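Local coordinates for protein putative TIM-barrel metal-dependent hydrolase (Mycobacterium avium subsp. paratuberculosis S397, PDB 4DZI) that probably acts as a metal-dependent hydrolase of the amidohydrolase superfamily, binding two cadmium ions in the active site of its TIM barrel, at residues 44-49 with 53-58; 60-65 with 121-126. All coordinates share one frame; numbering follows the deposited sequence.

Contact 1: 44-49 with 53-58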
ATOM      1  N   ARG C  44     -17.201 -32.927  -0.413  1.00 30.90           N
ATOM      2  CA  ARG C  44     -17.124 -31.479  -0.251  1.00 33.02           C
ATOM      3  C   ARG C  44     -17.741 -30.841  -1.465  1.00 27.61           C
ATOM      4  O   ARG C  44     -17.727 -31.418  -2.558  1.00 25.87           O
ATOM      5  CB  ARG C  44     -15.675 -31.003  -0.127  1.00 29.54           C
ATOM      6  CG  ARG C  44     -14.997 -31.263   1.206  1.00 37.02           C
ATOM      7  CD  ARG C  44     -13.570 -30.723   1.202  1.00 32.52           C
ATOM      8  NE  ARG C  44     -13.523 -29.262   1.243  1.00 39.48           N
ATOM      9  CZ  ARG C  44     -12.397 -28.548   1.298  1.00 54.05           C
ATOM     10  NH1 ARG C  44     -11.209 -29.150   1.305  1.00 39.03           N
ATOM     11  NH2 ARG C  44     -12.454 -27.223   1.342  1.00 36.13           N
ATOM     12  N   THR C  45     -18.308 -29.652  -1.264  1.00 22.96           N
ATOM     13  CA  THR C  45     -18.809 -28.846  -2.354  1.00 25.57           C
ATOM     14  C   THR C  45     -17.839 -27.715  -2.661  1.00 18.65           C
ATOM     15  O   THR C  45     -17.261 -27.095  -1.749  1.00 22.14           O
ATOM     16  CB  THR C  45     -20.168 -28.234  -1.979  1.00 25.33           C
ATOM     17  OG1 THR C  45     -21.073 -29.289  -1.717  1.00 28.56           O
ATOM     18  CG2 THR C  45     -20.722 -27.371  -3.091  1.00 19.36           C
ATOM     19  N   TRP C  46     -17.675 -27.435  -3.950  1.00 16.92           N
ATOM     20  CA  TRP C  46     -16.729 -26.415  -4.415  1.00 21.75           C
ATOM     21  C   TRP C  46     -17.436 -25.423  -5.280  1.00 16.49           C
ATOM     22  O   TRP C  46     -18.263 -25.794  -6.139  1.00 18.68           O
ATOM     23  CB  TRP C  46     -15.601 -27.049  -5.228  1.00 20.50           C
ATOM     24  CG  TRP C  46     -14.838 -28.090  -4.469  1.00 22.83           C
ATOM     25  CD1 TRP C  46     -15.114 -29.454  -4.383  1.00 22.18           C
ATOM     26  CD2 TRP C  46     -13.667 -27.882  -3.626  1.00 19.48           C
ATOM     27  NE1 TRP C  46     -14.198 -30.087  -3.583  1.00 27.55           N
ATOM     28  CE2 TRP C  46     -13.304 -29.198  -3.095  1.00 20.69           C
ATOM     29  CE3 TRP C  46     -12.898 -26.777  -3.284  1.00 25.47           C
ATOM     30  CZ2 TRP C  46     -12.218 -29.375  -2.254  1.00 28.26           C
ATOM     31  CZ3 TRP C  46     -11.804 -26.966  -2.441  1.00 26.46           C
ATOM     32  CH2 TRP C  46     -11.469 -28.235  -1.942  1.00 26.69           C
ATOM     33  N   ALA C  47     -17.141 -24.144  -5.067  1.00 16.13           N
ATOM     34  CA  ALA C  47     -17.682 -23.117  -5.956  1.00 13.75           C
ATOM     35  C   ALA C  47     -16.762 -23.055  -7.167  1.00 16.58           C
ATOM     36  O   ALA C  47     -15.560 -22.836  -7.029  1.00 19.35           O
ATOM     37  CB  ALA C  47     -17.673 -21.759  -5.247  1.00 16.39           C
ATOM     38  N   VAL C  48     -17.338 -23.251  -8.342  1.00 13.89           N
ATOM     39  CA  VAL C  48     -16.570 -23.266  -9.575  1.00 15.33           C
ATOM     40  C   VAL C  48     -17.142 -22.128 -10.394  1.00 12.81           C
ATOM     41  O   VAL C  48     -18.318 -22.156 -10.819  1.00 17.10           O
ATOM     42  CB  VAL C  48     -16.695 -24.635 -10.278  1.00 17.08           C
ATOM     43  CG1 VAL C  48     -15.921 -24.631 -11.596  1.00 17.56           C
ATOM     44  CG2 VAL C  48     -16.183 -25.741  -9.365  1.00 20.91           C
ATOM     45  N   ILE C  49     -16.311 -21.115 -10.597  1.00 14.01           N
ATOM     46  CA  ILE C  49     -16.742 -19.822 -11.160  1.00 12.99           C
ATOM     47  C   ILE C  49     -16.012 -19.585 -12.465  1.00 18.58           C
ATOM     48  O   ILE C  49     -14.775 -19.561 -12.487  1.00 16.63           O
ATOM     49  CB  ILE C  49     -16.464 -18.670 -10.168  1.00 14.22           C
ATOM     50  CG1 ILE C  49     -17.026 -19.043  -8.783  1.00 14.44           C
ATOM     51  CG2 ILE C  49     -17.069 -17.358 -10.721  1.00 13.15           C
ATOM     52  CD1 ILE C  49     -16.800 -17.988  -7.689  1.00 18.67           C
ATOM     53  N   VAL C  53     -12.111 -23.432 -10.070  1.00 15.98           N
ATOM     54  CA  VAL C  53     -12.440 -23.596  -8.664  1.00 15.90           C
ATOM     55  C   VAL C  53     -12.014 -22.357  -7.923  1.00 17.83           C
ATOM     56  O   VAL C  53     -10.903 -21.874  -8.103  1.00 17.73           O
ATOM     57  CB  VAL C  53     -11.745 -24.825  -8.078  1.00 15.11           C
ATOM     58  CG1 VAL C  53     -12.100 -24.964  -6.602  1.00 17.36           C
ATOM     59  CG2 VAL C  53     -12.190 -26.080  -8.864  1.00 18.30           C
ATOM     60  N   ASN C  54     -12.902 -21.837  -7.075  1.00 16.08           N
ATOM     61  CA  ASN C  54     -12.608 -20.604  -6.340  1.00 13.88           C
ATOM     62  C   ASN C  54     -12.412 -20.937  -4.871  1.00 15.28           C
ATOM     63  O   ASN C  54     -13.032 -21.850  -4.380  1.00 19.28           O
ATOM     64  CB  ASN C  54     -13.802 -19.649  -6.495  1.00 15.03           C
ATOM     65  CG  ASN C  54     -13.590 -18.335  -5.792  1.00 17.28           C
ATOM     66  OD1 ASN C  54     -14.084 -18.139  -4.695  1.00 18.68           O
ATOM     67  ND2 ASN C  54     -12.870 -17.419  -6.431  1.00 17.48           N
ATOM     68  N   HIS C  55     -11.569 -20.182  -4.170  1.00 15.77           N
ATOM     69  CA  HIS C  55     -11.223 -20.537  -2.812  1.00 16.97           C
ATOM     70  C   HIS C  55     -11.481 -19.421  -1.847  1.00 16.22           C
ATOM     71  O   HIS C  55     -10.946 -19.422  -0.747  1.00 19.67           O
ATOM     72  CB  HIS C  55      -9.752 -20.982  -2.741  1.00 21.16           C
ATOM     73  CG  HIS C  55      -9.465 -22.219  -3.557  1.00 23.16           C
ATOM     74  ND1 HIS C  55      -9.871 -23.459  -3.177  1.00 27.23           N
ATOM     75  CD2 HIS C  55      -8.790 -22.377  -4.780  1.00 29.62           C
ATOM     76  CE1 HIS C  55      -9.482 -24.358  -4.110  1.00 27.38           C
ATOM     77  NE2 HIS C  55      -8.823 -23.690  -5.092  1.00 31.02           N
ATOM     78  N   PHE C  56     -12.326 -18.466  -2.215  1.00 16.66           N
ATOM     79  CA  PHE C  56     -12.532 -17.295  -1.369  1.00 14.65           C
ATOM     80  C   PHE C  56     -13.240 -17.705  -0.082  1.00 13.74           C
ATOM     81  O   PHE C  56     -12.831 -17.272   1.022  1.00 17.39           O
ATOM     82  CB  PHE C  56     -13.351 -16.228  -2.105  1.00 16.12           C
ATOM     83  CG  PHE C  56     -13.687 -15.017  -1.248  1.00 17.70           C
ATOM     84  CD1 PHE C  56     -12.696 -14.126  -0.844  1.00 17.84           C
ATOM     85  CD2 PHE C  56     -14.996 -14.776  -0.872  1.00 17.67           C
ATOM     86  CE1 PHE C  56     -13.010 -13.013  -0.069  1.00 18.69           C
ATOM     87  CE2 PHE C  56     -15.330 -13.658  -0.110  1.00 20.29           C
ATOM     88  CZ  PHE C  56     -14.341 -12.769   0.292  1.00 17.13           C
ATOM     89  N   ILE C  57     -14.230 -18.585  -0.222  1.00 15.83           N
ATOM     90  CA  ILE C  57     -14.887 -19.170   0.966  1.00 16.20           C
ATOM     91  C   ILE C  57     -14.431 -20.634   1.086  1.00 17.91           C
ATOM     92  O   ILE C  57     -14.655 -21.434   0.159  1.00 19.77           O
ATOM     93  CB  ILE C  57     -16.426 -19.111   0.834  1.00 19.60           C
ATOM     94  CG1 ILE C  57     -16.936 -17.644   0.673  1.00 17.43           C
ATOM     95  CG2 ILE C  57     -17.092 -19.836   2.002  1.00 20.40           C
ATOM     96  CD1 ILE C  57     -16.537 -16.689   1.802  1.00 18.09           C
ATOM     97  N   PRO C  58     -13.822 -21.010   2.222  1.00 20.02           N
ATOM     98  CA  PRO C  58     -13.346 -22.396   2.403  1.00 20.14           C
ATOM     99  C   PRO C  58     -14.437 -23.468   2.323  1.00 25.09           C
ATOM    100  O   PRO C  58     -14.158 -24.587   1.885  1.00 22.89           O
ATOM    101  CB  PRO C  58     -12.700 -22.373   3.798  1.00 22.88           C
ATOM    102  CG  PRO C  58     -12.313 -20.947   4.013  1.00 29.96           C
ATOM    103  CD  PRO C  58     -13.371 -20.128   3.313  1.00 23.58           C
TER
HETATM  104  O   HOH W   1     -14.816 -26.546  -0.418  1.00 26.82           O
HETATM  105  O   HOH W   2     -15.112 -23.285  -3.309  1.00 20.56           O
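Trp-46, Ala-47 and Val-48 meet Val-53 and Asn-54 at the closed end of a beta hairpin, the last turn of a small antiparallel sheet of three strands. Strand 45-49 is the middle one, bonded through Trp-46 and Val-48 to strand 36-40. The pairing with 53-58 is short: Val-48 and Val-53 form a non-hydrogen-bonded antiparallel pair with CA atoms 4.2 Å apart, and Asn-54 N then donates to Ala-47 O at 2.8 Å with an N-H...O angle of 165°. Beyond this bond the two segments part, and water 2 bridges the gap, donating to Asn-54 O and accepting from Ala-47 N.

Val-53 lies on the same face of the sheet as Val-48 and spreads its two methyls there. Its CG2 lies against Val-48 CG2, whereas Val-53 CG1, anti to the backbone N, reaches Trp-46 CE3 at 3.9 Å. Next along that indole, Trp-46 CZ3 meets the edge of the His-55 imidazole at His-55 CE1, also 3.9 Å away. Asn-54 faces the other way: Asn-54 CB rests 3.6 Å from Ile-49 CD1, while Asn-54 OD1 accepts from Phe-56 N at 3.1 Å and closes an Asx turn.

At the open end the Arg-44 chain, bent at chi3 (72°), lays its guanidinium over Trp-46 CH2, which stands 3.3 Å from that plane. Arg-44 NH2 gives Pro-58 O a hydrogen bond of 3.2 Å in the guanidinium plane, though bent to 136° at the hydrogen. Asp-41 binds both Arg-44 N and Trp-46 NE1. Direct backbone pairing therefore gives way to water and an arginine as 53-58 leaves the sheet, so polar groups hold this segment where beta bonding has ended.

Contact 2: 60-65 with 121-126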
ATOM      1  N   PRO C  60     -18.459 -23.440   0.924  1.00 13.77           N
ATOM      2  CA  PRO C  60     -19.623 -22.674   0.474  1.00 19.62           C
ATOM      3  C   PRO C  60     -20.934 -23.183   1.035  1.00 21.04           C
ATOM      4  O   PRO C  60     -21.962 -22.490   0.904  1.00 16.94           O
ATOM      5  CB  PRO C  60     -19.574 -22.807  -1.045  1.00 20.52           C
ATOM      6  CG  PRO C  60     -18.831 -24.092  -1.266  1.00 21.94           C
ATOM      7  CD  PRO C  60     -17.794 -24.146  -0.192  1.00 21.21           C
ATOM      8  N   THR C  61     -20.946 -24.369   1.662  1.00 19.59           N
ATOM      9  CA  THR C  61     -22.219 -24.790   2.315  1.00 20.51           C
ATOM     10  C   THR C  61     -22.396 -24.094   3.668  1.00 19.71           C
ATOM     11  O   THR C  61     -23.469 -24.170   4.255  1.00 19.44           O
ATOM     12  CB  THR C  61     -22.330 -26.308   2.595  1.00 22.82           C
ATOM     13  OG1 THR C  61     -21.491 -26.643   3.701  1.00 18.04           O
ATOM     14  CG2 THR C  61     -21.953 -27.152   1.355  1.00 24.90           C
ATOM     15  N   PHE C  62     -21.321 -23.503   4.195  1.00 15.47           N
ATOM     16  CA  PHE C  62     -21.393 -22.802   5.482  1.00 16.09           C
ATOM     17  C   PHE C  62     -21.855 -23.707   6.617  1.00 15.26           C
ATOM     18  O   PHE C  62     -22.430 -23.243   7.591  1.00 15.79           O
ATOM     19  CB  PHE C  62     -22.279 -21.542   5.391  1.00 14.80           C
ATOM     20  CG  PHE C  62     -21.667 -20.445   4.531  1.00 10.90           C
ATOM     21  CD1 PHE C  62     -20.494 -19.790   4.974  1.00 13.16           C
ATOM     22  CD2 PHE C  62     -22.278 -20.054   3.338  1.00 14.63           C
ATOM     23  CE1 PHE C  62     -19.914 -18.795   4.187  1.00 15.49           C
ATOM     24  CE2 PHE C  62     -21.703 -19.038   2.562  1.00 15.61           C
ATOM     25  CZ  PHE C  62     -20.523 -18.413   3.002  1.00 14.95           C
ATOM     26  N   ASP C  63     -21.531 -24.994   6.524  1.00 13.84           N
ATOM     27  CA  ASP C  63     -21.870 -25.929   7.598  1.00 13.98           C
ATOM     28  C   ASP C  63     -20.755 -26.948   7.739  1.00 18.59           C
ATOM     29  O   ASP C  63     -20.397 -27.615   6.745  1.00 18.49           O
ATOM     30  CB  ASP C  63     -23.180 -26.589   7.211  1.00 18.53           C
ATOM     31  CG  ASP C  63     -23.797 -27.371   8.357  1.00 21.24           C
ATOM     32  OD1 ASP C  63     -23.354 -27.229   9.509  1.00 18.11           O
ATOM     33  OD2 ASP C  63     -24.749 -28.103   8.085  1.00 24.36           O
ATOM     34  N   PRO C  64     -20.158 -27.051   8.931  1.00 14.89           N
ATOM     35  CA  PRO C  64     -20.446 -26.296  10.157  1.00 15.99           C
ATOM     36  C   PRO C  64     -20.001 -24.858  10.010  1.00 17.29           C
ATOM     37  O   PRO C  64     -19.303 -24.486   9.032  1.00 19.55           O
ATOM     38  CB  PRO C  64     -19.582 -26.981  11.226  1.00 25.78           C
ATOM     39  CG  PRO C  64     -18.536 -27.707  10.475  1.00 27.99           C
ATOM     40  CD  PRO C  64     -19.155 -28.109   9.164  1.00 25.78           C
ATOM     41  N   ILE C  65     -20.376 -24.046  10.986  1.00 16.89           N
ATOM     42  CA  ILE C  65     -20.239 -22.608  10.802  1.00 16.98           C
ATOM     43  C   ILE C  65     -19.538 -22.017  12.026  1.00 16.90           C
ATOM     44  O   ILE C  65     -19.825 -22.398  13.175  1.00 16.13           O
ATOM     45  CB  ILE C  65     -21.614 -21.957  10.551  1.00 15.45           C
ATOM     46  CG1 ILE C  65     -21.419 -20.486  10.147  1.00 20.35           C
ATOM     47  CG2 ILE C  65     -22.509 -22.112  11.768  1.00 17.95           C
ATOM     48  CD1 ILE C  65     -20.688 -20.337   8.827  1.00 18.89           C
ATOM     49  N   LEU C 121     -25.288  -7.798   4.617  1.00 11.39           N
ATOM     50  CA  LEU C 121     -24.257  -7.720   3.592  1.00 12.46           C
ATOM     51  C   LEU C 121     -23.797  -9.138   3.270  1.00 13.16           C
ATOM     52  O   LEU C 121     -23.904 -10.017   4.106  1.00 12.85           O
ATOM     53  CB  LEU C 121     -23.060  -6.886   4.125  1.00  9.70           C
ATOM     54  CG  LEU C 121     -23.487  -5.545   4.729  1.00 10.42           C
ATOM     55  CD1 LEU C 121     -22.284  -4.793   5.258  1.00 15.00           C
ATOM     56  CD2 LEU C 121     -24.168  -4.667   3.688  1.00 11.87           C
ATOM     57  N   PRO C 122     -23.268  -9.357   2.055  1.00 10.49           N
ATOM     58  CA  PRO C 122     -22.937 -10.692   1.610  1.00 12.17           C
ATOM     59  C   PRO C 122     -21.697 -11.256   2.290  1.00 13.36           C
ATOM     60  O   PRO C 122     -20.882 -10.519   2.877  1.00 12.05           O
ATOM     61  CB  PRO C 122     -22.627 -10.520   0.099  1.00 12.97           C
ATOM     62  CG  PRO C 122     -23.002  -9.123  -0.252  1.00 12.32           C
ATOM     63  CD  PRO C 122     -22.877  -8.353   1.056  1.00 12.17           C
ATOM     64  N   THR C 123     -21.560 -12.579   2.198  1.00 11.22           N
ATOM     65  CA  THR C 123     -20.354 -13.260   2.639  1.00 13.62           C
ATOM     66  C   THR C 123     -19.673 -13.844   1.397  1.00 15.71           C
ATOM     67  O   THR C 123     -18.683 -13.288   0.899  1.00 13.29           O
ATOM     68  CB  THR C 123     -20.647 -14.308   3.745  1.00 12.22           C
ATOM     69  OG1 THR C 123     -21.237 -13.618   4.869  1.00 13.01           O
ATOM     70  CG2 THR C 123     -19.334 -14.978   4.193  1.00 14.41           C
ATOM     71  N   PHE C 124     -20.222 -14.929   0.866  1.00 12.98           N
ATOM     72  CA  PHE C 124     -19.747 -15.462  -0.422  1.00 14.04           C
ATOM     73  C   PHE C 124     -19.744 -14.413  -1.546  1.00 14.42           C
ATOM     74  O   PHE C 124     -18.843 -14.398  -2.370  1.00 14.31           O
ATOM     75  CB  PHE C 124     -20.630 -16.661  -0.809  1.00 16.33           C
ATOM     76  CG  PHE C 124     -20.284 -17.296  -2.134  1.00 15.92           C
ATOM     77  CD1 PHE C 124     -19.200 -18.156  -2.258  1.00 28.25           C
ATOM     78  CD2 PHE C 124     -21.066 -17.041  -3.254  1.00 12.38           C
ATOM     79  CE1 PHE C 124     -18.887 -18.736  -3.480  1.00 25.12           C
ATOM     80  CE2 PHE C 124     -20.770 -17.643  -4.477  1.00 15.72           C
ATOM     81  CZ  PHE C 124     -19.676 -18.485  -4.593  1.00 17.12           C
ATOM     82  N   GLY C 125     -20.750 -13.541  -1.614  1.00 13.44           N
ATOM     83  CA  GLY C 125     -20.889 -12.660  -2.746  1.00 14.86           C
ATOM     84  C   GLY C 125     -19.713 -11.687  -2.886  1.00 12.88           C
ATOM     85  O   GLY C 125     -19.487 -11.160  -3.978  1.00 14.94           O
ATOM     86  N   CYS C 126     -19.001 -11.445  -1.790  1.00 12.31           N
ATOM     87  CA  CYS C 126     -17.840 -10.505  -1.805  1.00 13.28           C
ATOM     88  C   CYS C 126     -16.598 -11.086  -2.503  1.00 12.03           C
ATOM     89  O   CYS C 126     -15.585 -10.356  -2.632  1.00 16.00           O
ATOM     90  CB  CYS C 126     -17.475 -10.030  -0.401  1.00 15.86           C
ATOM     91  SG  CYS C 126     -18.832  -9.052   0.332  1.00 20.23           S
TER
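Phe-62 meets the methyl of Thr-123 and the N and CB of Phe-124, not its ring, joining the long loop between strands 52-53 and 65-66 to the loop that follows strand 115-121, close to the metal site of the barrel. The contact is small and buried, with 139 Å² hidden between the two segments, and one ring carries it from the first side. Phe-62 CZ lies 3.8 Å from Thr-123 CG2, which comes in obliquely, and Phe-62 CE1 is 3.9 Å from Thr-123 CG2. Phe-124 N sits at the ring edge, near its plane, and Phe-124 CB is 4.2 Å from Phe-62 CZ.

Thr-123 divides its roles between its branches. With CG2 anti to the backbone N and OG1 beside it (chi1 -60°), the methyl is turned to Phe-62 and the hydroxyl to hydrogen bonds with Tyr-16 O and His-359 NE2. His-359 is a cadmium ligand, and the Thr-123 side chain lies about 7 Å from a cadmium ion. The carboxylate of Glu-18 takes bonds from the backbone N atoms of Thr-123, Phe-124 and Gly-125, which holds the loop at the edge of the Phe-62 ring.

Within 60-65, Thr-61 OG1 accepts from Asp-63 N at 3.3 Å, an ST turn around Phe-62. Between side chains the contact is apolar, while Thr-123 OG1 makes its residue a second-shell one that probably helps to orient His-359.

From the N terminus, contact 1 closes first, joining 44-49 to 53-58 through a short hairpin connection. Contact 2 opens just two residues later and closes a far longer loop, since 55 residues lie between 60-65 and 121-126. The two are thus in series, neither nested nor crossed. They nevertheless meet in space, with centres about 11 Å apart. Ala-47 CB packs 3.7 Å from Phe-124 CE1, and this contact joins the peripheral three-stranded sheet to the loop after strand 115-121, and so to the surroundings of the metal site. Ile-57 CG2 lies 3.7 Å from Phe-62 CE1, packing within the one loop between strands 52-53 and 65-66.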